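Local coordinates for protein putative oxidoreductase yhhX (Escherichia coli K-12, PDB 3F4L) that probably acts as an NADP-dependent oxidoreductase of the Gfo/Idh/MocA family, perhaps oxidising scyllo-inositol, at residues I3-I8 with P20-R25; Y81-L86 with F109-S114; D181-L186 with L219-K224; G332-Q335 with T340-L343. All blocks are in the same frame, centred on the assembly; numbering follows the deposited sequence.

Contact 1. Residues I3-I8 with P20-R25; sequences INCAFI and PYVLNR
C5 of strand 3-8 and V22, on the helix that starts at residue 12, mark the closest approach of the two backbones, with their CA atoms 9.7 Å apart, a spacing that side chains alone bridge. V22 splits its two methyls between two strand residues. Its CG1, anti to the backbone N (chi1 174°), is put toward the thiol of C5, where the SG to CG1 distance is 4.4 Å. CG2 sits at the edge of the F7 ring, near its plane, with CZ of F7 4.4 Å from CG2 of V22. The valine therefore meets the rim of the phenyl group and not its face. C5 and F7 are two apart on the strand, so both side chains emerge on the helix side, and all three residues are buried in apolar packing. Just past V22 the chain turns: a type I beta turn runs from V22 to R25, closed by R25 N to V22 O at 3.0 Å. This is the first beta-alpha-beta unit of the Rossmann fold. Strand 29-35 follows the turn and pairs with strand 3-8, V31 touching V22, while Y302 of helix 300-311 packs against both F7 and V22.

Contact 2. Residues Y81-L86 with F109-S114; sequences YAKRAL and FALAKS
L86 and L111 make the main apolar contact between helices 78-87 and 102-115, whose short segments here run nearly parallel, at 11°, with axes 10.2 Å apart. The two leucine side chains run antiparallel alongside one another, and CD2 of L111 lies 3.8 Å from CB of L86. L111 has CG anti to its own nitrogen (chi1 174°), which carries the branch across to the other helix. L86 also meets A112, its CD1 4.1 Å from the alanine CB; consistent with the small alanine, the CA atoms of L86 and A112 are 6.4 Å apart. The aliphatic part of a charged residue joins in beside the leucines: CG of K83 lies 3.9 Å from CD2 of L111, the extended lysine crossing the leucine at about a right angle. Replacing L111 by an alanine would probably open a gap beside L86 and take the apolar support from the lysine stem. Among polar interactions, K83 NZ has a long, weak ion pair with E107, and S114 OG donates to L111 O at 2.6 Å within its own helix. Both helices lie on the Rossmann sheet, where L86 touches V92 of strand 91-94 and, together with A112, V119 of strand 119-121.

Contact 3. Residues D181-L186 with L219-K224; sequences DQIISL and LKAIVK
I183 of helix 171-187 packs against A221 and V223 of strand 219-225, a helix-on-sheet contact in the C-terminal alpha/beta domain, whose large mixed sheet is covered here by the helix. The tight part is this one isoleucine. Its CG2 presses on the CB of A221 at 3.4 Å, closer than usual van der Waals contact for two carbons, while CG1 meets CG2 of V223 at 3.6 Å. The two branches thus reach two strand residues whose side chains both face the helix, and the side chains of I183 and V223 lie side by side, pointing opposite ways. With CG1 anti to the carbonyl carbon (chi1 -64°), the isoleucine can spread its fork along the strand. The helix also rests on the neighbouring strands, as I183 touches V149 and Y216. The other face of the strand behaves differently: K220, I222 and K224 alternate with the helix-facing L219, A221 and V223, and the two lysines carry their charges into the subunit interface. There K220 NZ bridges to D196 and E211 of the second subunit, and K224 NZ to E148 of the second subunit as well as to E211 of its own chain. The partly exposed S185 makes no contact with the strand; its OG donates to the O of Q182 at 2.8 Å, tilted 27° from the carbonyl plane.

Contact 4. Residues G332-Q335 with T340-L343; sequences GFEQ and TVTL
A helix-loop-strand connection at the end of the C-terminal alpha/beta domain holds this contact: the loop after helix 319-331 leads into strand 339-342, the edge strand of the mixed sheet within this chain, and the side chains of E334 and Q335 reach from the loop towards it. V341 is the shared target. Its CG1 lies 3.9 Å from OE1 of E334 and 4.0 Å from NE2 of Q335; both polar ends approach the methyl from the same side, in van der Waals contact. E334 comes in extended, its carboxylate held by a salt bridge to R331, near the end of the helix, which V341 also touches. Q335 takes a less common first torsion, with CG between the backbone N and carbonyl carbon (chi1 56°), and its extended chain lies alongside V341, headed the other way. E334 and Q335 are exposed whereas V341 is buried, with V193 and Y195 of the adjacent strand against it. T340 directs its CB away from the loop, and its OG1 is hydrogen-bonded to OG1 of T340 of the second subunit, where the strand meets that subunit. The amide end of Q335 approaches the strand backbone loosely, NE2 lying 3.7 Å from O of T340.

How the contacts relate
The four contacts follow one another along the chain, contacts 1 and 2 in the Rossmann-fold half and contacts 3 and 4 in the C-terminal alpha/beta half. Contacts 1 and 2 have centres about 20 Å apart and touch where I8 CG2 meets Y81 CG at 3.9 Å; they join helices to the parallel sheet and to each other. Contacts 3 and 4, centres about 16 Å apart, both involve the mixed sheet and lie near the second subunit. Contacts 1 and 4 are the most distant pair, about 38 Å between centres. Together they sample a probable nucleotide-binding domain and the sheet domain that meets the second subunit.

Contact 1. Residues I3-I8 with P20-R25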
loop_
_atom_site.group_PDB
_atom_site.type_symbol
_atom_site.label_atom_id
_atom_site.label_comp_id
_atom_site.label_asym_id
_atom_site.label_seq_id
_atom_site.Cartn_x
_atom_site.Cartn_y
_atom_site.Cartn_z
ATOM N N ILE A 3 -15.431 -11.791 40.310
ATOM C CA ILE A 3 -14.735 -13.009 39.901
ATOM C C ILE A 3 -13.286 -12.905 40.352
ATOM O O ILE A 3 -12.664 -11.863 40.168
ATOM C CB ILE A 3 -14.696 -13.176 38.363
ATOM C CG1 ILE A 3 -16.110 -13.161 37.790
ATOM C CG2 ILE A 3 -13.973 -14.470 38.004
ATOM C CD1 ILE A 3 -16.160 -13.351 36.283
ATOM N N ASN A 4 -12.755 -13.975 40.941
ATOM C CA ASN A 4 -11.361 -13.999 41.375
ATOM C C ASN A 4 -10.509 -14.507 40.218
ATOM O O ASN A 4 -10.866 -15.481 39.541
ATOM C CB ASN A 4 -11.161 -14.928 42.575
ATOM C CG ASN A 4 -11.632 -14.312 43.877
ATOM O OD1 ASN A 4 -11.258 -14.765 44.974
ATOM N ND2 ASN A 4 -12.459 -13.279 43.772
ATOM N N CYS A 5 -9.384 -13.843 39.985
ATOM C CA CYS A 5 -8.497 -14.256 38.916
ATOM C C CYS A 5 -7.080 -14.360 39.453
ATOM O O CYS A 5 -6.813 -14.011 40.611
ATOM C CB CYS A 5 -8.565 -13.256 37.757
ATOM S SG CYS A 5 -8.109 -11.543 38.179
ATOM N N ALA A 6 -6.175 -14.853 38.618
ATOM C CA ALA A 6 -4.784 -14.991 39.006
ATOM C C ALA A 6 -3.880 -14.851 37.790
ATOM O O ALA A 6 -4.250 -15.223 36.682
ATOM C CB ALA A 6 -4.558 -16.338 39.680
ATOM N N PHE A 7 -2.689 -14.309 37.997
ATOM C CA PHE A 7 -1.766 -14.149 36.893
ATOM C C PHE A 7 -0.567 -15.059 36.989
ATOM O O PHE A 7 -0.007 -15.257 38.068
ATOM C CB PHE A 7 -1.256 -12.708 36.808
ATOM C CG PHE A 7 -2.291 -11.732 36.384
ATOM C CD1 PHE A 7 -3.236 -11.261 37.289
ATOM C CD2 PHE A 7 -2.348 -11.302 35.060
ATOM C CE1 PHE A 7 -4.230 -10.373 36.874
ATOM C CE2 PHE A 7 -3.330 -10.418 34.635
ATOM C CZ PHE A 7 -4.273 -9.952 35.539
ATOM N N ILE A 8 -0.191 -15.630 35.849
ATOM C CA ILE A 8 1.001 -16.454 35.776
ATOM C C ILE A 8 1.978 -15.521 35.077
ATOM O O ILE A 8 1.878 -15.293 33.864
ATOM C CB ILE A 8 0.818 -17.698 34.893
ATOM C CG1 ILE A 8 -0.376 -18.527 35.375
ATOM C CG2 ILE A 8 2.092 -18.526 34.917
ATOM C CD1 ILE A 8 -0.279 -18.963 36.792
ATOM N N PRO A 20 -3.468 -2.288 35.487
ATOM C CA PRO A 20 -4.073 -0.950 35.531
ATOM C C PRO A 20 -5.577 -0.992 35.260
ATOM O O PRO A 20 -6.350 -0.220 35.830
ATOM C CB PRO A 20 -3.315 -0.187 34.440
ATOM C CG PRO A 20 -1.956 -0.842 34.449
ATOM C CD PRO A 20 -2.320 -2.321 34.561
ATOM N N TYR A 21 -5.980 -1.909 34.392
ATOM C CA TYR A 21 -7.378 -2.060 34.003
ATOM C C TYR A 21 -8.183 -2.941 34.957
ATOM O O TYR A 21 -9.342 -2.646 35.268
ATOM C CB TYR A 21 -7.439 -2.637 32.583
ATOM C CG TYR A 21 -6.860 -1.708 31.547
ATOM C CD1 TYR A 21 -7.607 -0.632 31.048
ATOM C CD2 TYR A 21 -5.552 -1.863 31.101
ATOM C CE1 TYR A 21 -7.067 0.254 30.142
ATOM C CE2 TYR A 21 -4.993 -0.974 30.188
ATOM C CZ TYR A 21 -5.756 0.081 29.714
ATOM O OH TYR A 21 -5.202 0.951 28.816
ATOM N N VAL A 22 -7.569 -4.027 35.411
ATOM C CA VAL A 22 -8.225 -4.947 36.318
ATOM C C VAL A 22 -8.427 -4.328 37.695
ATOM O O VAL A 22 -9.474 -4.523 38.320
ATOM C CB VAL A 22 -7.414 -6.252 36.441
ATOM C CG1 VAL A 22 -8.025 -7.162 37.523
ATOM C CG2 VAL A 22 -7.414 -6.965 35.094
ATOM N N LEU A 23 -7.436 -3.572 38.166
ATOM C CA LEU A 23 -7.541 -2.938 39.476
ATOM C C LEU A 23 -8.537 -1.774 39.458
ATOM O O LEU A 23 -8.860 -1.211 40.502
ATOM C CB LEU A 23 -6.161 -2.459 39.950
ATOM C CG LEU A 23 -5.096 -3.560 40.022
ATOM C CD1 LEU A 23 -3.728 -2.951 40.379
ATOM C CD2 LEU A 23 -5.510 -4.607 41.056
ATOM N N ASN A 24 -9.021 -1.412 38.273
ATOM C CA ASN A 24 -10.005 -0.334 38.161
ATOM C C ASN A 24 -11.415 -0.951 38.126
ATOM O O ASN A 24 -12.419 -0.235 38.009
ATOM C CB ASN A 24 -9.774 0.468 36.880
ATOM C CG ASN A 24 -9.877 1.973 37.100
ATOM O OD1 ASN A 24 -10.810 2.467 37.744
ATOM N ND2 ASN A 24 -8.919 2.711 36.549
ATOM N N ARG A 25 -11.478 -2.279 38.218
ATOM C CA ARG A 25 -12.751 -2.999 38.189
ATOM C C ARG A 25 -12.922 -3.877 39.429
ATOM O O ARG A 25 -13.358 -5.023 39.326
ATOM C CB ARG A 25 -12.829 -3.869 36.922
ATOM C CG ARG A 25 -12.706 -3.071 35.609
ATOM C CD ARG A 25 -12.561 -3.970 34.384
ATOM N NE ARG A 25 -12.312 -3.206 33.161
ATOM C CZ ARG A 25 -13.152 -2.318 32.643
ATOM N NH1 ARG A 25 -14.311 -2.078 33.241
ATOM N NH2 ARG A 25 -12.841 -1.663 31.534
#

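Contact 2. Residues Y81-L86 with F109-S114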
loop_
_atom_site.group_PDB
_atom_site.type_symbol
_atom_site.label_atom_id
_atom_site.label_comp_id
_atom_site.label_asym_id
_atom_site.label_seq_id
_atom_site.Cartn_x
_atom_site.Cartn_y
_atom_site.Cartn_z
ATOM N N TYR A 81 1.451 -23.751 30.459
ATOM C CA TYR A 81 0.673 -23.159 31.542
ATOM C C TYR A 81 -0.831 -23.163 31.238
ATOM O O TYR A 81 -1.649 -23.422 32.124
ATOM C CB TYR A 81 1.129 -21.724 31.825
ATOM C CG TYR A 81 2.404 -21.627 32.630
ATOM C CD1 TYR A 81 2.530 -22.290 33.852
ATOM C CD2 TYR A 81 3.485 -20.872 32.175
ATOM C CE1 TYR A 81 3.701 -22.201 34.599
ATOM C CE2 TYR A 81 4.663 -20.776 32.918
ATOM C CZ TYR A 81 4.760 -21.442 34.127
ATOM O OH TYR A 81 5.913 -21.346 34.877
ATOM N N ALA A 82 -1.198 -22.856 29.997
ATOM C CA ALA A 82 -2.609 -22.833 29.613
ATOM C C ALA A 82 -3.238 -24.211 29.798
ATOM O O ALA A 82 -4.330 -24.334 30.344
ATOM C CB ALA A 82 -2.752 -22.386 28.160
ATOM N N LYS A 83 -2.545 -25.244 29.329
ATOM C CA LYS A 83 -3.034 -26.617 29.448
ATOM C C LYS A 83 -3.169 -27.025 30.915
ATOM O O LYS A 83 -4.121 -27.707 31.298
ATOM C CB LYS A 83 -2.088 -27.586 28.733
ATOM C CG LYS A 83 -2.572 -29.038 28.722
ATOM C CD LYS A 83 -1.643 -29.911 27.895
ATOM C CE LYS A 83 -2.113 -31.353 27.868
ATOM N NZ LYS A 83 -1.247 -32.155 26.958
ATOM N N ARG A 84 -2.210 -26.615 31.738
ATOM C CA ARG A 84 -2.261 -26.954 33.153
ATOM C C ARG A 84 -3.432 -26.253 33.825
ATOM O O ARG A 84 -4.131 -26.854 34.642
ATOM C CB ARG A 84 -0.944 -26.585 33.838
ATOM C CG ARG A 84 0.192 -27.539 33.510
ATOM C CD ARG A 84 1.443 -27.191 34.290
ATOM N NE ARG A 84 1.232 -27.252 35.736
ATOM C CZ ARG A 84 2.181 -26.994 36.629
ATOM N NH1 ARG A 84 3.397 -26.656 36.219
ATOM N NH2 ARG A 84 1.924 -27.086 37.928
ATOM N N ALA A 85 -3.662 -24.989 33.470
ATOM C CA ALA A 85 -4.773 -24.243 34.052
ATOM C C ALA A 85 -6.103 -24.885 33.652
ATOM O O ALA A 85 -6.983 -25.065 34.483
ATOM C CB ALA A 85 -4.730 -22.790 33.601
ATOM N N LEU A 86 -6.253 -25.243 32.381
ATOM C CA LEU A 86 -7.503 -25.865 31.949
ATOM C C LEU A 86 -7.753 -27.200 32.664
ATOM O O LEU A 86 -8.893 -27.522 33.015
ATOM C CB LEU A 86 -7.502 -26.092 30.435
ATOM C CG LEU A 86 -7.588 -24.822 29.588
ATOM C CD1 LEU A 86 -7.410 -25.173 28.119
ATOM C CD2 LEU A 86 -8.927 -24.133 29.837
ATOM N N PHE A 109 -8.119 -25.589 22.419
ATOM C CA PHE A 109 -9.557 -25.391 22.259
ATOM C C PHE A 109 -10.343 -26.688 22.510
ATOM O O PHE A 109 -11.400 -26.666 23.144
ATOM C CB PHE A 109 -9.866 -24.853 20.857
ATOM C CG PHE A 109 -9.393 -23.447 20.624
ATOM C CD1 PHE A 109 -9.840 -22.406 21.438
ATOM C CD2 PHE A 109 -8.535 -23.154 19.575
ATOM C CE1 PHE A 109 -9.440 -21.093 21.203
ATOM C CE2 PHE A 109 -8.128 -21.847 19.328
ATOM C CZ PHE A 109 -8.583 -20.812 20.146
ATOM N N ALA A 110 -9.825 -27.813 22.020
ATOM C CA ALA A 110 -10.493 -29.098 22.225
ATOM C C ALA A 110 -10.591 -29.404 23.722
ATOM O O ALA A 110 -11.655 -29.776 24.227
ATOM C CB ALA A 110 -9.736 -30.201 21.508
ATOM N N LEU A 111 -9.477 -29.239 24.427
ATOM C CA LEU A 111 -9.450 -29.473 25.864
ATOM C C LEU A 111 -10.458 -28.571 26.579
ATOM O O LEU A 111 -11.251 -29.037 27.397
ATOM C CB LEU A 111 -8.047 -29.205 26.411
ATOM C CG LEU A 111 -7.893 -29.260 27.934
ATOM C CD1 LEU A 111 -8.391 -30.604 28.455
ATOM C CD2 LEU A 111 -6.434 -29.046 28.311
ATOM N N ALA A 112 -10.428 -27.276 26.271
ATOM C CA ALA A 112 -11.348 -26.331 26.901
ATOM C C ALA A 112 -12.802 -26.737 26.680
ATOM O O ALA A 112 -13.612 -26.731 27.611
ATOM C CB ALA A 112 -11.111 -24.922 26.354
ATOM N N LYS A 113 -13.126 -27.081 25.439
ATOM C CA LYS A 113 -14.480 -27.490 25.079
ATOM C C LYS A 113 -14.963 -28.685 25.901
ATOM O O LYS A 113 -16.088 -28.688 26.402
ATOM C CB LYS A 113 -14.546 -27.831 23.585
ATOM C CG LYS A 113 -14.406 -26.625 22.666
ATOM C CD LYS A 113 -14.312 -27.023 21.191
ATOM C CE LYS A 113 -12.984 -27.707 20.881
ATOM N NZ LYS A 113 -12.812 -28.058 19.444
ATOM N N SER A 114 -14.106 -29.691 26.048
ATOM C CA SER A 114 -14.460 -30.896 26.797
ATOM C C SER A 114 -14.719 -30.621 28.272
ATOM O O SER A 114 -15.360 -31.421 28.955
ATOM C CB SER A 114 -13.352 -31.938 26.666
ATOM O OG SER A 114 -12.178 -31.509 27.330
#

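Contact 3. Residues D181-L186 with L219-K224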
loop_
_atom_site.group_PDB
_atom_site.type_symbol
_atom_site.label_atom_id
_atom_site.label_comp_id
_atom_site.label_asym_id
_atom_site.label_seq_id
_atom_site.Cartn_x
_atom_site.Cartn_y
_atom_site.Cartn_z
ATOM N N ASP A 181 -5.332 -9.452 13.466
ATOM C CA ASP A 181 -6.485 -9.837 14.279
ATOM C C ASP A 181 -7.622 -8.826 14.095
ATOM O O ASP A 181 -8.792 -9.202 14.022
ATOM C CB ASP A 181 -6.113 -9.897 15.759
ATOM C CG ASP A 181 -7.321 -10.105 16.646
ATOM O OD1 ASP A 181 -7.838 -11.248 16.706
ATOM O OD2 ASP A 181 -7.766 -9.119 17.272
ATOM N N GLN A 182 -7.278 -7.542 14.019
ATOM C CA GLN A 182 -8.300 -6.510 13.829
ATOM C C GLN A 182 -9.019 -6.730 12.497
ATOM O O GLN A 182 -10.243 -6.641 12.421
ATOM C CB GLN A 182 -7.663 -5.118 13.829
ATOM C CG GLN A 182 -7.060 -4.709 15.158
ATOM C CD GLN A 182 -6.416 -3.333 15.111
ATOM O OE1 GLN A 182 -5.731 -2.998 14.152
ATOM N NE2 GLN A 182 -6.616 -2.538 16.169
ATOM N N ILE A 183 -8.255 -7.010 11.441
ATOM C CA ILE A 183 -8.855 -7.224 10.124
ATOM C C ILE A 183 -9.729 -8.474 10.153
ATOM O O ILE A 183 -10.848 -8.487 9.633
ATOM C CB ILE A 183 -7.766 -7.374 9.014
ATOM C CG1 ILE A 183 -6.971 -6.076 8.881
ATOM C CG2 ILE A 183 -8.416 -7.728 7.685
ATOM C CD1 ILE A 183 -7.852 -4.821 8.724
ATOM N N ILE A 184 -9.219 -9.526 10.775
ATOM C CA ILE A 184 -9.966 -10.770 10.870
ATOM C C ILE A 184 -11.274 -10.582 11.655
ATOM O O ILE A 184 -12.306 -11.139 11.283
ATOM C CB ILE A 184 -9.074 -11.878 11.509
ATOM C CG1 ILE A 184 -7.993 -12.291 10.501
ATOM C CG2 ILE A 184 -9.910 -13.060 11.933
ATOM C CD1 ILE A 184 -6.850 -13.072 11.093
ATOM N N SER A 185 -11.245 -9.786 12.723
ATOM C CA SER A 185 -12.456 -9.563 13.507
ATOM C C SER A 185 -13.526 -8.839 12.677
ATOM O O SER A 185 -14.709 -8.942 12.973
ATOM C CB SER A 185 -12.151 -8.736 14.761
ATOM O OG SER A 185 -12.011 -7.358 14.431
ATOM N N LEU A 186 -13.115 -8.110 11.644
ATOM C CA LEU A 186 -14.065 -7.375 10.797
ATOM C C LEU A 186 -14.576 -8.175 9.611
ATOM O O LEU A 186 -15.761 -8.123 9.276
ATOM C CB LEU A 186 -13.422 -6.111 10.204
ATOM C CG LEU A 186 -12.860 -5.016 11.105
ATOM C CD1 LEU A 186 -12.195 -3.930 10.253
ATOM C CD2 LEU A 186 -13.981 -4.439 11.939
ATOM N N LEU A 219 -12.585 -7.616 -2.034
ATOM C CA LEU A 219 -12.056 -6.728 -1.006
ATOM C C LEU A 219 -10.627 -7.088 -0.629
ATOM O O LEU A 219 -10.307 -8.265 -0.481
ATOM C CB LEU A 219 -12.911 -6.802 0.257
ATOM C CG LEU A 219 -12.213 -6.246 1.499
ATOM C CD1 LEU A 219 -12.137 -4.731 1.410
ATOM C CD2 LEU A 219 -12.966 -6.678 2.744
ATOM N N LYS A 220 -9.781 -6.072 -0.465
ATOM C CA LYS A 220 -8.396 -6.290 -0.064
ATOM C C LYS A 220 -8.071 -5.466 1.183
ATOM O O LYS A 220 -8.284 -4.248 1.214
ATOM C CB LYS A 220 -7.408 -5.928 -1.191
ATOM C CG LYS A 220 -5.946 -6.266 -0.839
ATOM C CD LYS A 220 -4.943 -5.965 -1.949
ATOM C CE LYS A 220 -4.648 -4.485 -2.086
ATOM N NZ LYS A 220 -3.661 -4.227 -3.186
ATOM N N ALA A 221 -7.580 -6.152 2.213
ATOM C CA ALA A 221 -7.201 -5.523 3.468
ATOM C C ALA A 221 -5.687 -5.642 3.599
ATOM O O ALA A 221 -5.126 -6.744 3.575
ATOM C CB ALA A 221 -7.880 -6.217 4.639
ATOM N N ILE A 222 -5.035 -4.498 3.750
ATOM C CA ILE A 222 -3.587 -4.431 3.868
ATOM C C ILE A 222 -3.126 -4.122 5.293
ATOM O O ILE A 222 -3.615 -3.192 5.931
ATOM C CB ILE A 222 -3.045 -3.353 2.911
ATOM C CG1 ILE A 222 -3.288 -3.799 1.461
ATOM C CG2 ILE A 222 -1.571 -3.105 3.171
ATOM C CD1 ILE A 222 -2.915 -2.751 0.416
ATOM N N VAL A 223 -2.194 -4.922 5.794
ATOM C CA VAL A 223 -1.644 -4.705 7.126
ATOM C C VAL A 223 -0.137 -4.608 6.949
ATOM O O VAL A 223 0.484 -5.507 6.383
ATOM C CB VAL A 223 -1.940 -5.877 8.069
ATOM C CG1 VAL A 223 -1.197 -5.683 9.350
ATOM C CG2 VAL A 223 -3.442 -5.986 8.329
ATOM N N LYS A 224 0.464 -3.527 7.425
ATOM C CA LYS A 224 1.896 -3.398 7.257
ATOM C C LYS A 224 2.582 -2.572 8.324
ATOM O O LYS A 224 1.977 -1.699 8.951
ATOM C CB LYS A 224 2.204 -2.825 5.872
ATOM C CG LYS A 224 1.528 -1.499 5.584
ATOM C CD LYS A 224 1.639 -1.114 4.111
ATOM C CE LYS A 224 3.074 -0.815 3.707
ATOM N NZ LYS A 224 3.170 -0.465 2.259
#

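Contact 4. Residues G332-Q335 with T340-L343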
loop_
_atom_site.group_PDB
_atom_site.type_symbol
_atom_site.label_atom_id
_atom_site.label_comp_id
_atom_site.label_asym_id
_atom_site.label_seq_id
_atom_site.Cartn_x
_atom_site.Cartn_y
_atom_site.Cartn_z
ATOM N N GLY A 332 3.408 -17.525 6.280
ATOM C CA GLY A 332 4.154 -16.404 5.746
ATOM C C GLY A 332 5.601 -16.826 5.547
ATOM O O GLY A 332 6.335 -16.229 4.762
ATOM N N PHE A 333 6.007 -17.871 6.261
ATOM C CA PHE A 333 7.371 -18.380 6.173
ATOM C C PHE A 333 7.400 -19.746 5.480
ATOM O O PHE A 333 8.382 -20.484 5.558
ATOM C CB PHE A 333 7.975 -18.452 7.583
ATOM C CG PHE A 333 8.076 -17.111 8.252
ATOM C CD1 PHE A 333 9.085 -16.218 7.906
ATOM C CD2 PHE A 333 7.114 -16.704 9.169
ATOM C CE1 PHE A 333 9.128 -14.942 8.458
ATOM C CE2 PHE A 333 7.151 -15.428 9.723
ATOM C CZ PHE A 333 8.161 -14.546 9.366
ATOM N N GLU A 334 6.312 -20.058 4.787
ATOM C CA GLU A 334 6.176 -21.316 4.063
ATOM C C GLU A 334 7.165 -21.335 2.901
ATOM O O GLU A 334 7.793 -22.355 2.621
ATOM C CB GLU A 334 4.746 -21.447 3.545
ATOM C CG GLU A 334 4.371 -22.820 3.048
ATOM C CD GLU A 334 2.900 -22.907 2.714
ATOM O OE1 GLU A 334 2.473 -22.264 1.732
ATOM O OE2 GLU A 334 2.171 -23.608 3.443
ATOM N N GLN A 335 7.292 -20.198 2.224
ATOM C CA GLN A 335 8.222 -20.067 1.110
ATOM C C GLN A 335 8.886 -18.695 1.181
ATOM O O GLN A 335 8.478 -17.843 1.974
ATOM C CB GLN A 335 7.495 -20.272 -0.229
ATOM C CG GLN A 335 6.311 -19.372 -0.475
ATOM C CD GLN A 335 5.430 -19.867 -1.617
ATOM O OE1 GLN A 335 5.920 -20.180 -2.707
ATOM N NE2 GLN A 335 4.120 -19.933 -1.370
ATOM N N THR A 340 2.455 -15.688 -2.297
ATOM C CA THR A 340 1.011 -15.623 -2.147
ATOM C C THR A 340 0.521 -17.034 -1.847
ATOM O O THR A 340 1.134 -18.017 -2.275
ATOM C CB THR A 340 0.330 -15.104 -3.429
ATOM O OG1 THR A 340 0.883 -13.832 -3.787
ATOM C CG2 THR A 340 -1.166 -14.945 -3.207
ATOM N N VAL A 341 -0.567 -17.133 -1.094
ATOM C CA VAL A 341 -1.138 -18.426 -0.746
ATOM C C VAL A 341 -2.658 -18.329 -0.700
ATOM O O VAL A 341 -3.225 -17.249 -0.509
ATOM C CB VAL A 341 -0.661 -18.908 0.644
ATOM C CG1 VAL A 341 0.867 -18.912 0.710
ATOM C CG2 VAL A 341 -1.239 -18.012 1.726
ATOM N N THR A 342 -3.308 -19.469 -0.886
ATOM C CA THR A 342 -4.756 -19.543 -0.820
ATOM C C THR A 342 -5.069 -20.329 0.446
ATOM O O THR A 342 -4.437 -21.352 0.722
ATOM C CB THR A 342 -5.340 -20.279 -2.041
ATOM O OG1 THR A 342 -4.771 -21.589 -2.124
ATOM C CG2 THR A 342 -5.021 -19.522 -3.315
ATOM N N LEU A 343 -6.019 -19.836 1.231
ATOM C CA LEU A 343 -6.400 -20.506 2.468
ATOM C C LEU A 343 -7.555 -21.476 2.259
ATOM O O LEU A 343 -8.592 -21.109 1.704
ATOM C CB LEU A 343 -6.815 -19.483 3.530
ATOM C CG LEU A 343 -5.747 -18.768 4.351
ATOM C CD1 LEU A 343 -4.846 -17.985 3.442
ATOM C CD2 LEU A 343 -6.426 -17.850 5.366
#